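Local coordinates for beta-lactamase-related domain-containing protein (Bacteroides dorei DSM 17855, PDB 5TGF), which is of uncharacterised function but, as a putative serine beta-lactamase-related protein, probably has hydrolase activity, and can bind calcium, at residues A[98-103]-A[156-161]; A[69-72]-A[76-79]; A[271-276]-A[295-300]; A[233-238]-A[278-283]. All blocks are in the same frame, centred on the assembly; numbering follows the deposited sequence.

Interaction 1: A[98-103]-A[156-161]; sequences ILLRQL and GRMAEV
The selenium of Met158, a selenomethionine, lies 3.8 Å from CD1 of Leu103, the closest approach between 98-103 and 156-161. Its terminal methyl reaches back toward the start of helix 100-103: CE comes to 4.1 Å from CB of Leu100, while CD1 of that leucine sits 4.2 Å from SE. One long unbranched side chain thus touches two leucines three residues apart. Met158 and Leu100 run past each other in opposite directions, and the bend at the end of the methionine (chi3 74°) is what turns CE toward Leu100 CB. All three side chains are buried, with Val83 of helix 83-86 packing on both Leu103 and Met158.

The more open side is at Gln102, partly exposed, which folds back on its own segment, its OE1 accepting a nearly straight bond (177° at the hydrogen) from N of Leu99, the N-cap residue, at 3.0 Å. On the far face of helix 150-163, against helix 125-133, partly exposed Arg157 forms a salt bridge from NH1 to OE1 of buried Glu160 at 2.9 Å. The backbones stay 8.2 Å apart at the CA atoms of Leu100 and Met158, and the contacts within 4.5 Å are all made by side chains: a small apolar helix-helix contact in the helical part of the beta-lactamase-like fold.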
loop_
_atom_site.group_PDB
_atom_site.type_symbol
_atom_site.label_atom_id
_atom_site.label_comp_id
_atom_site.label_asym_id
_atom_site.label_seq_id
_atom_site.Cartn_x
_atom_site.Cartn_y
_atom_site.Cartn_z
ATOM N N ILE A 98 -1.783 5.376 -21.220
ATOM C CA ILE A 98 -2.126 4.771 -19.932
ATOM C C ILE A 98 -2.694 5.835 -18.989
ATOM O O ILE A 98 -2.187 6.962 -18.933
ATOM C CB ILE A 98 -0.899 4.075 -19.304
ATOM C CG1 ILE A 98 -0.427 2.918 -20.192
ATOM C CG2 ILE A 98 -1.243 3.527 -17.913
ATOM C CD1 ILE A 98 0.895 2.254 -19.846
ATOM N N LEU A 99 -3.752 5.503 -18.262
ATOM C CA LEU A 99 -4.319 6.453 -17.285
ATOM C C LEU A 99 -3.662 6.337 -15.920
ATOM O O LEU A 99 -3.191 5.262 -15.532
ATOM C CB LEU A 99 -5.826 6.242 -17.142
ATOM C CG LEU A 99 -6.606 6.212 -18.460
ATOM C CD1 LEU A 99 -8.080 6.035 -18.200
ATOM C CD2 LEU A 99 -6.350 7.487 -19.251
ATOM N N LEU A 100 -3.685 7.434 -15.175
ATOM C CA LEU A 100 -3.131 7.449 -13.840
ATOM C C LEU A 100 -3.753 6.363 -12.941
ATOM O O LEU A 100 -3.041 5.677 -12.216
ATOM C CB LEU A 100 -3.293 8.825 -13.220
ATOM C CG LEU A 100 -2.908 8.974 -11.758
ATOM C CD1 LEU A 100 -1.431 8.650 -11.505
ATOM C CD2 LEU A 100 -3.251 10.387 -11.314
ATOM N N ARG A 101 -5.064 6.212 -12.996
ATOM C CA ARG A 101 -5.740 5.190 -12.193
ATOM C C ARG A 101 -5.314 3.770 -12.601
ATOM O O ARG A 101 -5.356 2.850 -11.767
ATOM C CB ARG A 101 -7.256 5.344 -12.294
ATOM C CG ARG A 101 -7.845 5.142 -13.678
ATOM C CD ARG A 101 -9.371 5.128 -13.586
ATOM N NE ARG A 101 -10.010 5.080 -14.882
ATOM C CZ ARG A 101 -10.160 3.997 -15.637
ATOM N NH1 ARG A 101 -9.755 2.799 -15.239
ATOM N NH2 ARG A 101 -10.744 4.131 -16.813
ATOM N N GLN A 102 -4.887 3.588 -13.856
ATOM C CA GLN A 102 -4.439 2.262 -14.320
ATOM C C GLN A 102 -3.053 1.937 -13.785
ATOM O O GLN A 102 -2.762 0.773 -13.451
ATOM C CB GLN A 102 -4.425 2.150 -15.844
ATOM C CG GLN A 102 -5.849 2.123 -16.403
ATOM C CD GLN A 102 -5.947 2.237 -17.923
ATOM O OE1 GLN A 102 -5.107 2.836 -18.586
ATOM N NE2 GLN A 102 -7.035 1.719 -18.458
ATOM N N LEU A 103 -2.205 2.946 -13.731
ATOM C CA LEU A 103 -0.884 2.794 -13.126
ATOM C C LEU A 103 -1.007 2.295 -11.683
ATOM O O LEU A 103 -0.318 1.376 -11.285
ATOM C CB LEU A 103 -0.086 4.126 -13.179
ATOM C CG LEU A 103 0.279 4.661 -14.575
ATOM C CD1 LEU A 103 0.767 6.110 -14.524
ATOM C CD2 LEU A 103 1.300 3.781 -15.278
ATOM N N GLY A 156 3.947 8.465 -9.728
ATOM C CA GLY A 156 4.628 9.404 -8.878
ATOM C C GLY A 156 5.227 10.594 -9.636
ATOM O O GLY A 156 5.184 11.721 -9.149
ATOM N N ARG A 157 5.830 10.332 -10.800
ATOM C CA ARG A 157 6.427 11.390 -11.610
ATOM C C ARG A 157 5.352 12.354 -12.141
ATOM O O ARG A 157 5.607 13.561 -12.248
ATOM C CB ARG A 157 7.211 10.802 -12.764
ATOM C CG ARG A 157 7.930 11.814 -13.658
ATOM C CD ARG A 157 8.966 12.606 -12.934
ATOM N NE ARG A 157 9.479 13.684 -13.803
ATOM C CZ ARG A 157 9.793 14.907 -13.401
ATOM N NH1 ARG A 157 9.725 15.257 -12.125
ATOM N NH2 ARG A 157 10.205 15.798 -14.295
HETATM N N MSE A 158 4.154 11.856 -12.426
HETATM C CA MSE A 158 3.100 12.730 -12.918
HETATM C C MSE A 158 2.709 13.712 -11.807
HETATM O O MSE A 158 2.511 14.908 -12.082
HETATM C CB MSE A 158 1.874 11.989 -13.417
HETATM C CG MSE A 158 2.107 11.130 -14.662
HETATM SE SE MSE A 158 0.649 9.853 -14.937
HETATM C CE MSE A 158 -0.819 11.000 -15.588
ATOM N N ALA A 159 2.702 13.241 -10.548
ATOM C CA ALA A 159 2.392 14.116 -9.419
ATOM C C ALA A 159 3.497 15.157 -9.204
ATOM O O ALA A 159 3.197 16.338 -8.918
ATOM C CB ALA A 159 2.123 13.309 -8.156
ATOM N N GLU A 160 4.749 14.749 -9.399
ATOM C CA GLU A 160 5.892 15.641 -9.281
ATOM C C GLU A 160 5.770 16.821 -10.267
ATOM O O GLU A 160 6.030 17.967 -9.903
ATOM C CB GLU A 160 7.221 14.935 -9.541
ATOM C CG GLU A 160 7.682 13.999 -8.455
ATOM C CD GLU A 160 9.099 13.464 -8.668
ATOM O OE1 GLU A 160 9.654 13.562 -9.790
ATOM O OE2 GLU A 160 9.692 12.943 -7.692
ATOM N N VAL A 161 5.440 16.510 -11.509
ATOM C CA VAL A 161 5.272 17.526 -12.535
ATOM C C VAL A 161 4.097 18.459 -12.225
ATOM O O VAL A 161 4.208 19.664 -12.372
ATOM C CB VAL A 161 5.180 16.872 -13.927
ATOM C CG1 VAL A 161 4.783 17.879 -15.012
ATOM C CG2 VAL A 161 6.515 16.247 -14.252
#

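Interaction 2: A[69-72]-A[76-79]; sequences GAVV and DLSW
The indole of Trp79 carries Val72 on one face: CG2 stands 4.0 Å from the centroid of the six-membered ring and only 5° off its normal, a CH-pi contact. The other methyl, CG1, lies over the same face nearer the pyrrole side, 3.9 Å from NE1. Gly69 comes in obliquely at the far end of the six-membered ring, its CA 3.6 Å from CH2; with no side chain there, the ring rests against the helix backbone.

Two residues earlier, Leu77 packs on the same helix. Its CG is anti to the backbone N (chi1 -174°), which carries CD2 between two valines, 3.8 Å from Val71 CG1 and 3.9 Å from Val72 CG2. The Leu77 carbonyl also meets Val72, whose CA makes a CA-H...O contact with O at 3.5 Å. No conventional hydrogen bond joins 69-72 to 76-79.

Val72 and Leu77 belong, with Thr75, to a calcium site seen in this protein, although no ion is bound here. Through Leu77 and Trp79 the chain folds back on the end of helix 60-74, and the contact is covered by Ala159 and Ala162 of helix 150-163, by Leu174 of helix 167-179 on Val71, and by Leu100 of helix 100-103 on Leu77 and Trp79.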
loop_
_atom_site.group_PDB
_atom_site.type_symbol
_atom_site.label_atom_id
_atom_site.label_comp_id
_atom_site.label_asym_id
_atom_site.label_seq_id
_atom_site.Cartn_x
_atom_site.Cartn_y
_atom_site.Cartn_z
ATOM N N GLY A 69 -3.154 11.292 -4.406
ATOM C CA GLY A 69 -4.487 11.823 -4.162
ATOM C C GLY A 69 -4.480 13.275 -3.632
ATOM O O GLY A 69 -5.358 14.079 -3.979
ATOM N N ALA A 70 -3.534 13.620 -2.789
ATOM C CA ALA A 70 -3.448 15.004 -2.281
ATOM C C ALA A 70 -3.049 16.006 -3.397
ATOM O O ALA A 70 -3.494 17.168 -3.418
ATOM C CB ALA A 70 -2.504 15.081 -1.102
ATOM N N VAL A 71 -2.283 15.529 -4.361
ATOM C CA VAL A 71 -1.943 16.318 -5.531
ATOM C C VAL A 71 -3.145 16.456 -6.452
ATOM O O VAL A 71 -3.439 17.556 -6.952
ATOM C CB VAL A 71 -0.721 15.701 -6.272
ATOM C CG1 VAL A 71 -0.447 16.414 -7.579
ATOM C CG2 VAL A 71 0.495 15.731 -5.365
ATOM N N VAL A 72 -3.875 15.365 -6.668
ATOM C CA VAL A 72 -5.096 15.413 -7.452
ATOM C C VAL A 72 -6.090 16.424 -6.856
ATOM O O VAL A 72 -6.763 17.119 -7.593
ATOM C CB VAL A 72 -5.735 14.030 -7.576
ATOM C CG1 VAL A 72 -7.201 14.104 -8.017
ATOM C CG2 VAL A 72 -4.896 13.165 -8.518
ATOM N N ASP A 76 -4.809 20.341 -11.487
ATOM C CA ASP A 76 -5.589 19.784 -12.588
ATOM C C ASP A 76 -5.286 18.291 -12.858
ATOM O O ASP A 76 -5.913 17.680 -13.710
ATOM C CB ASP A 76 -5.312 20.605 -13.859
ATOM C CG ASP A 76 -6.203 20.214 -15.039
ATOM O OD1 ASP A 76 -7.444 20.252 -14.924
ATOM O OD2 ASP A 76 -5.655 19.888 -16.103
ATOM N N LEU A 77 -4.347 17.703 -12.126
ATOM C CA LEU A 77 -4.104 16.242 -12.224
ATOM C C LEU A 77 -5.355 15.485 -11.833
ATOM O O LEU A 77 -6.023 15.836 -10.850
ATOM C CB LEU A 77 -2.943 15.833 -11.308
ATOM C CG LEU A 77 -2.532 14.364 -11.445
ATOM C CD1 LEU A 77 -1.936 14.074 -12.831
ATOM C CD2 LEU A 77 -1.526 14.041 -10.354
ATOM N N SER A 78 -5.717 14.491 -12.637
ATOM C CA SER A 78 -6.936 13.729 -12.418
ATOM C C SER A 78 -6.687 12.232 -12.639
ATOM O O SER A 78 -5.828 11.852 -13.410
ATOM C CB SER A 78 -8.044 14.230 -13.345
ATOM O OG SER A 78 -8.956 13.190 -13.694
ATOM N N TRP A 79 -7.495 11.400 -11.992
ATOM C CA TRP A 79 -7.340 9.951 -12.073
ATOM C C TRP A 79 -7.474 9.426 -13.492
ATOM O O TRP A 79 -6.916 8.375 -13.830
ATOM C CB TRP A 79 -8.391 9.273 -11.201
ATOM C CG TRP A 79 -8.285 9.661 -9.745
ATOM C CD1 TRP A 79 -9.210 10.334 -9.024
ATOM C CD2 TRP A 79 -7.139 9.482 -8.873
ATOM N NE1 TRP A 79 -8.753 10.515 -7.727
ATOM C CE2 TRP A 79 -7.475 10.027 -7.626
ATOM C CE3 TRP A 79 -5.866 8.947 -9.048
ATOM C CZ2 TRP A 79 -6.611 9.985 -6.526
ATOM C CZ3 TRP A 79 -4.988 8.900 -7.955
ATOM C CH2 TRP A 79 -5.374 9.415 -6.698
#

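Interaction 3: A[271-276]-A[295-300]; sequences RELVDE and WINKRD
Two strands of the six-stranded antiparallel sheet of this beta-lactamase-like fold, 270-274 and 293-297, approach each other here across the strand that separates them, 281-285. Leu273 and Asn297, the closest pair of CA atoms, are 8.7 Å apart, and no hydrogen bond joins the two segments directly. A classic beta bulge, in which Glu272 and Leu273 both face Gln283 of the middle strand, lies at the corner where the chain turns.

Side chains reach over that middle strand in two places. Leu273 CD1 comes to 4.2 Å from Asn297 ND2, the two side chains crossing at a slant. The amide has a polar partner as well: ND2 donates to Gln283 OE1, while NE2 of the same glutamine donates to Glu272 OE1, so Gln283 links the two flanking strands, 270-274 and 293-297, through its amide.

Further out, at the exposed end, Asp275 OD1 and Arg299 NH2, 3.6 Å apart, form a long salt bridge. Arg299 runs extended from CG to NE, which carries its guanidinium across to the segment following strand 270-274; the carboxylate meets it at the edge, near its plane, yet the two planes are turned 59° apart. The aspartate has a firmer partner in Thr278, whose OG1 bonds to OD2, and Arg299 also makes a cation-pi contact with Tyr282.

At the last residue of its strand, Asn297 begins an Asx motif as the chain goes on into helical angles: OD1 accepts from Asp300 N at 2.8 Å, with that donor 37° above the carbonyl plane.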
loop_
_atom_site.group_PDB
_atom_site.type_symbol
_atom_site.label_atom_id
_atom_site.label_comp_id
_atom_site.label_asym_id
_atom_site.label_seq_id
_atom_site.Cartn_x
_atom_site.Cartn_y
_atom_site.Cartn_z
ATOM N N ARG A 271 -8.605 -4.548 -2.100
ATOM C CA ARG A 271 -9.974 -4.737 -1.666
ATOM C C ARG A 271 -10.192 -6.176 -1.218
ATOM O O ARG A 271 -10.461 -7.052 -2.019
ATOM C CB ARG A 271 -10.917 -4.329 -2.799
ATOM C CG ARG A 271 -10.800 -2.847 -3.182
ATOM C CD ARG A 271 -11.580 -2.424 -4.431
ATOM N NE ARG A 271 -12.794 -3.209 -4.696
ATOM C CZ ARG A 271 -14.054 -2.821 -4.540
ATOM N NH1 ARG A 271 -14.390 -1.661 -3.997
ATOM N NH2 ARG A 271 -14.992 -3.660 -4.881
ATOM N N GLU A 272 -9.882 -6.458 0.046
ATOM C CA GLU A 272 -9.816 -7.846 0.519
ATOM C C GLU A 272 -11.223 -8.452 0.686
ATOM O O GLU A 272 -11.440 -9.604 0.331
ATOM C CB GLU A 272 -9.088 -7.960 1.857
ATOM C CG GLU A 272 -7.605 -7.638 1.782
ATOM C CD GLU A 272 -6.867 -7.965 3.078
ATOM O OE1 GLU A 272 -7.479 -7.933 4.153
ATOM O OE2 GLU A 272 -5.650 -8.159 3.015
ATOM N N LEU A 273 -12.162 -7.697 1.251
ATOM C CA LEU A 273 -13.538 -8.195 1.409
ATOM C C LEU A 273 -14.495 -7.168 0.803
ATOM O O LEU A 273 -14.422 -5.946 1.115
ATOM C CB LEU A 273 -13.879 -8.401 2.886
ATOM C CG LEU A 273 -12.954 -9.277 3.706
ATOM C CD1 LEU A 273 -13.346 -9.247 5.193
ATOM C CD2 LEU A 273 -13.003 -10.691 3.152
ATOM N N VAL A 274 -15.455 -7.681 0.026
ATOM C CA VAL A 274 -16.339 -6.823 -0.747
ATOM C C VAL A 274 -17.778 -7.280 -0.595
ATOM O O VAL A 274 -18.058 -8.483 -0.502
ATOM C CB VAL A 274 -15.903 -6.820 -2.235
ATOM C CG1 VAL A 274 -16.876 -6.066 -3.103
ATOM C CG2 VAL A 274 -14.536 -6.158 -2.390
ATOM N N ASP A 275 -18.672 -6.306 -0.465
ATOM C CA ASP A 275 -20.121 -6.586 -0.484
ATOM C C ASP A 275 -20.618 -6.589 -1.951
ATOM O O ASP A 275 -20.620 -5.545 -2.604
ATOM C CB ASP A 275 -20.861 -5.538 0.345
ATOM C CG ASP A 275 -22.379 -5.718 0.306
ATOM O OD1 ASP A 275 -22.858 -6.759 0.777
ATOM O OD2 ASP A 275 -23.076 -4.841 -0.261
ATOM N N GLU A 276 -21.009 -7.767 -2.447
ATOM C CA GLU A 276 -21.503 -7.938 -3.836
ATOM C C GLU A 276 -22.654 -6.982 -4.194
ATOM O O GLU A 276 -22.621 -6.337 -5.228
ATOM C CB GLU A 276 -21.975 -9.394 -4.092
ATOM C CG GLU A 276 -20.876 -10.406 -4.452
ATOM C CD GLU A 276 -20.015 -10.867 -3.269
ATOM O OE1 GLU A 276 -18.975 -11.548 -3.506
ATOM O OE2 GLU A 276 -20.379 -10.559 -2.107
ATOM N N TRP A 295 -4.524 -2.606 7.887
ATOM C CA TRP A 295 -5.866 -2.809 7.372
ATOM C C TRP A 295 -6.911 -1.929 8.009
ATOM O O TRP A 295 -6.738 -1.432 9.146
ATOM C CB TRP A 295 -6.268 -4.267 7.506
ATOM C CG TRP A 295 -6.802 -4.660 8.847
ATOM C CD1 TRP A 295 -8.110 -4.916 9.153
ATOM C CD2 TRP A 295 -6.050 -4.960 10.032
ATOM N NE1 TRP A 295 -8.224 -5.256 10.488
ATOM C CE2 TRP A 295 -6.977 -5.358 11.031
ATOM C CE3 TRP A 295 -4.681 -4.946 10.348
ATOM C CZ2 TRP A 295 -6.586 -5.689 12.350
ATOM C CZ3 TRP A 295 -4.285 -5.272 11.657
ATOM C CH2 TRP A 295 -5.240 -5.671 12.630
ATOM N N ILE A 296 -8.025 -1.821 7.304
ATOM C CA ILE A 296 -9.242 -1.239 7.844
ATOM C C ILE A 296 -10.368 -2.243 7.586
ATOM O O ILE A 296 -10.484 -2.794 6.473
ATOM C CB ILE A 296 -9.558 0.080 7.156
ATOM C CG1 ILE A 296 -8.542 1.155 7.544
ATOM C CG2 ILE A 296 -10.971 0.535 7.451
ATOM C CD1 ILE A 296 -8.747 2.443 6.769
ATOM N N ASN A 297 -11.197 -2.491 8.606
ATOM C CA ASN A 297 -12.454 -3.228 8.437
ATOM C C ASN A 297 -13.617 -2.331 8.867
ATOM O O ASN A 297 -13.799 -2.035 10.076
ATOM C CB ASN A 297 -12.441 -4.541 9.214
ATOM C CG ASN A 297 -13.687 -5.400 8.931
ATOM O OD1 ASN A 297 -14.821 -4.948 9.100
ATOM N ND2 ASN A 297 -13.474 -6.605 8.445
ATOM N N LYS A 298 -14.357 -1.842 7.884
ATOM C CA LYS A 298 -15.417 -0.872 8.171
ATOM C C LYS A 298 -16.587 -1.471 8.952
ATOM O O LYS A 298 -17.260 -0.759 9.656
ATOM C CB LYS A 298 -15.920 -0.211 6.899
ATOM C CG LYS A 298 -14.843 0.592 6.179
ATOM C CD LYS A 298 -15.409 1.254 4.944
ATOM C CE LYS A 298 -14.300 1.600 3.964
ATOM N NZ LYS A 298 -14.769 2.564 2.951
ATOM N N ARG A 299 -16.855 -2.754 8.773
ATOM C CA ARG A 299 -17.919 -3.410 9.497
ATOM C C ARG A 299 -17.588 -3.585 10.972
ATOM O O ARG A 299 -18.454 -3.346 11.803
ATOM C CB ARG A 299 -18.226 -4.756 8.873
ATOM C CG ARG A 299 -18.949 -4.596 7.548
ATOM C CD ARG A 299 -19.745 -5.841 7.238
ATOM N NE ARG A 299 -20.374 -5.735 5.927
ATOM C CZ ARG A 299 -20.805 -6.778 5.237
ATOM N NH1 ARG A 299 -20.671 -8.006 5.747
ATOM N NH2 ARG A 299 -21.374 -6.585 4.048
ATOM N N ASP A 300 -16.339 -3.936 11.279
ATOM C CA ASP A 300 -15.828 -3.962 12.668
ATOM C C ASP A 300 -15.656 -2.570 13.268
ATOM O O ASP A 300 -15.566 -2.445 14.461
ATOM C CB ASP A 300 -14.465 -4.645 12.755
ATOM C CG ASP A 300 -14.483 -6.104 12.316
ATOM O OD1 ASP A 300 -15.581 -6.700 12.349
ATOM O OD2 ASP A 300 -13.380 -6.640 11.957
#

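Interaction 4: A[233-238]-A[278-283]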
loop_
_atom_site.group_PDB
_atom_site.type_symbol
_atom_site.label_atom_id
_atom_site.label_comp_id
_atom_site.label_asym_id
_atom_site.label_seq_id
_atom_site.Cartn_x
_atom_site.Cartn_y
_atom_site.Cartn_z
ATOM N N THR A 233 -11.920 11.543 -2.808
ATOM C CA THR A 233 -10.616 10.978 -3.166
ATOM C C THR A 233 -10.387 9.666 -2.416
ATOM O O THR A 233 -10.027 8.668 -3.032
ATOM C CB THR A 233 -9.539 11.998 -2.868
ATOM O OG1 THR A 233 -9.797 13.166 -3.668
ATOM C CG2 THR A 233 -8.123 11.422 -3.147
ATOM N N VAL A 234 -10.678 9.667 -1.120
ATOM C CA VAL A 234 -10.604 8.432 -0.336
ATOM C C VAL A 234 -11.545 7.358 -0.906
ATOM O O VAL A 234 -11.159 6.168 -1.010
ATOM C CB VAL A 234 -10.865 8.665 1.166
ATOM C CG1 VAL A 234 -10.710 7.359 1.922
ATOM C CG2 VAL A 234 -9.912 9.714 1.733
ATOM N N GLN A 235 -12.771 7.753 -1.280
ATOM C CA GLN A 235 -13.714 6.811 -1.870
ATOM C C GLN A 235 -13.200 6.211 -3.186
ATOM O O GLN A 235 -13.276 4.988 -3.402
ATOM C CB GLN A 235 -15.091 7.440 -2.062
ATOM C CG GLN A 235 -15.832 7.657 -0.754
ATOM C CD GLN A 235 -15.982 6.365 0.055
ATOM O OE1 GLN A 235 -15.352 6.195 1.107
ATOM N NE2 GLN A 235 -16.777 5.426 -0.466
ATOM N N THR A 236 -12.612 7.051 -4.020
ATOM C CA THR A 236 -12.045 6.606 -5.305
ATOM C C THR A 236 -10.850 5.654 -5.068
ATOM O O THR A 236 -10.721 4.660 -5.773
ATOM C CB THR A 236 -11.614 7.806 -6.167
ATOM O OG1 THR A 236 -12.798 8.545 -6.549
ATOM C CG2 THR A 236 -10.875 7.353 -7.439
HETATM N N MSE A 237 -10.031 5.931 -4.053
HETATM C CA MSE A 237 -8.915 5.047 -3.723
HETATM C C MSE A 237 -9.394 3.654 -3.340
HETATM O O MSE A 237 -8.652 2.668 -3.484
HETATM C CB MSE A 237 -8.082 5.653 -2.578
HETATM C CG MSE A 237 -7.229 6.885 -2.955
HETATM SE SE MSE A 237 -6.577 7.721 -1.283
HETATM C CE MSE A 237 -5.310 6.289 -0.724
ATOM N N GLN A 238 -10.570 3.589 -2.730
ATOM C CA GLN A 238 -11.178 2.336 -2.236
ATOM C C GLN A 238 -12.123 1.654 -3.213
ATOM O O GLN A 238 -12.618 0.554 -2.919
ATOM C CB GLN A 238 -11.880 2.617 -0.896
ATOM C CG GLN A 238 -10.921 3.090 0.171
ATOM C CD GLN A 238 -11.576 3.396 1.510
ATOM O OE1 GLN A 238 -12.772 3.146 1.710
ATOM N NE2 GLN A 238 -10.770 3.838 2.469
ATOM N N THR A 278 -23.572 -4.034 -3.196
ATOM C CA THR A 278 -23.245 -2.630 -3.349
ATOM C C THR A 278 -21.921 -2.391 -4.068
ATOM O O THR A 278 -21.619 -1.251 -4.408
ATOM C CB THR A 278 -23.128 -1.901 -2.004
ATOM O OG1 THR A 278 -22.044 -2.448 -1.253
ATOM C CG2 THR A 278 -24.423 -1.966 -1.206
ATOM N N GLY A 279 -21.104 -3.434 -4.212
ATOM C CA GLY A 279 -19.743 -3.274 -4.689
ATOM C C GLY A 279 -18.777 -2.524 -3.781
ATOM O O GLY A 279 -17.653 -2.233 -4.209
ATOM N N GLU A 280 -19.173 -2.218 -2.532
ATOM C CA GLU A 280 -18.304 -1.527 -1.611
ATOM C C GLU A 280 -17.338 -2.546 -0.959
ATOM O O GLU A 280 -17.719 -3.647 -0.557
ATOM C CB GLU A 280 -19.110 -0.791 -0.510
ATOM C CG GLU A 280 -20.030 0.320 -1.015
ATOM C CD GLU A 280 -19.305 1.648 -1.256
ATOM O OE1 GLU A 280 -18.975 1.927 -2.423
ATOM O OE2 GLU A 280 -19.064 2.403 -0.283
ATOM N N ALA A 281 -16.090 -2.131 -0.806
ATOM C CA ALA A 281 -15.113 -2.916 -0.058
ATOM C C ALA A 281 -15.199 -2.498 1.416
ATOM O O ALA A 281 -15.247 -1.309 1.744
ATOM C CB ALA A 281 -13.708 -2.669 -0.608
ATOM N N TYR A 282 -15.296 -3.475 2.289
ATOM C CA TYR A 282 -15.367 -3.210 3.720
ATOM C C TYR A 282 -14.144 -3.704 4.482
ATOM O O TYR A 282 -13.964 -3.384 5.663
ATOM C CB TYR A 282 -16.676 -3.785 4.293
ATOM C CG TYR A 282 -16.832 -5.278 4.283
ATOM C CD1 TYR A 282 -16.281 -6.066 5.278
ATOM C CD2 TYR A 282 -17.590 -5.907 3.302
ATOM C CE1 TYR A 282 -16.429 -7.440 5.279
ATOM C CE2 TYR A 282 -17.741 -7.291 3.287
ATOM C CZ TYR A 282 -17.174 -8.042 4.301
ATOM O OH TYR A 282 -17.303 -9.395 4.320
ATOM N N GLN A 283 -13.258 -4.407 3.808
ATOM C CA GLN A 283 -11.892 -4.603 4.342
ATOM C C GLN A 283 -10.873 -4.277 3.255
ATOM O O GLN A 283 -10.947 -4.806 2.132
ATOM C CB GLN A 283 -11.695 -6.015 4.874
ATOM C CG GLN A 283 -10.396 -6.166 5.681
ATOM C CD GLN A 283 -10.331 -7.457 6.484
ATOM O OE1 GLN A 283 -10.851 -7.519 7.589
ATOM N NE2 GLN A 283 -9.685 -8.489 5.927
HETATM O O HOH W 1 -15.436 0.442 -1.933
#
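Water carries the polar link between Gln238 and Ala281. It donates to Gln238 O at 3.0 Å and accepts from Ala281 N at 2.9 Å, bridging the C-terminal region of helix 231-238 to the start of strand 281-285 while their CA atoms remain 6.9 Å apart. The same carbonyl oxygen accepts a second bond from Arg271 NH1, so two donors serve it.

Van der Waals contact is slight: Ala281 CB points toward the helix and sits 4.1 Å from Gln238 O. The amide of Gln238 has Lys298 as its partner, OE1 facing NZ, though that bond is doubtful because the distance is unusually short.

A long polar approach lies at the rim. Gln235 NE2 and Glu280 OE2 are 3.8 Å apart, the side chains crossing at about a right angle with amide and carboxylate planes 38° apart. Both chains bend at chi2 (-56° and -82°), which turns their ends toward each other.

Within 278-283, an ST turn shapes the approach to the strand: Glu280 N donates to Thr278 OG1 at 3.2 Å. With no direct hydrogen bond between helix and strand, the chemistry implies a junction bridged by a single water in this model, in which that water and Arg271 satisfy the Gln238 carbonyl and the glutamine-glutamate pair adds at most a weak electrostatic attraction.

How the interactions relate
From the N terminus, interaction 2 comes first, closing the short loop that follows helix 60-74. Interaction 1 then spans a 52-residue excursion to helix 150-163, and the two touch through Arg101 N and Trp79 O, 3.0 Å apart; together they tie three helices and the loop after 60-74. Interaction 4 opens later on helix 231-238 and crosses interaction 3, since their segments alternate along the chain: 233-238, 271-276, 278-283, 295-300. Both reach the main sheet, where strand 281-285 of interaction 4 lies between the two strands of interaction 3, and they meet at Lys298 N and Tyr282 O, 2.7 Å apart. Helix 231-238 connects the halves, for Thr233 and Thr236 pack on Gly69 and Trp79 of interaction 2.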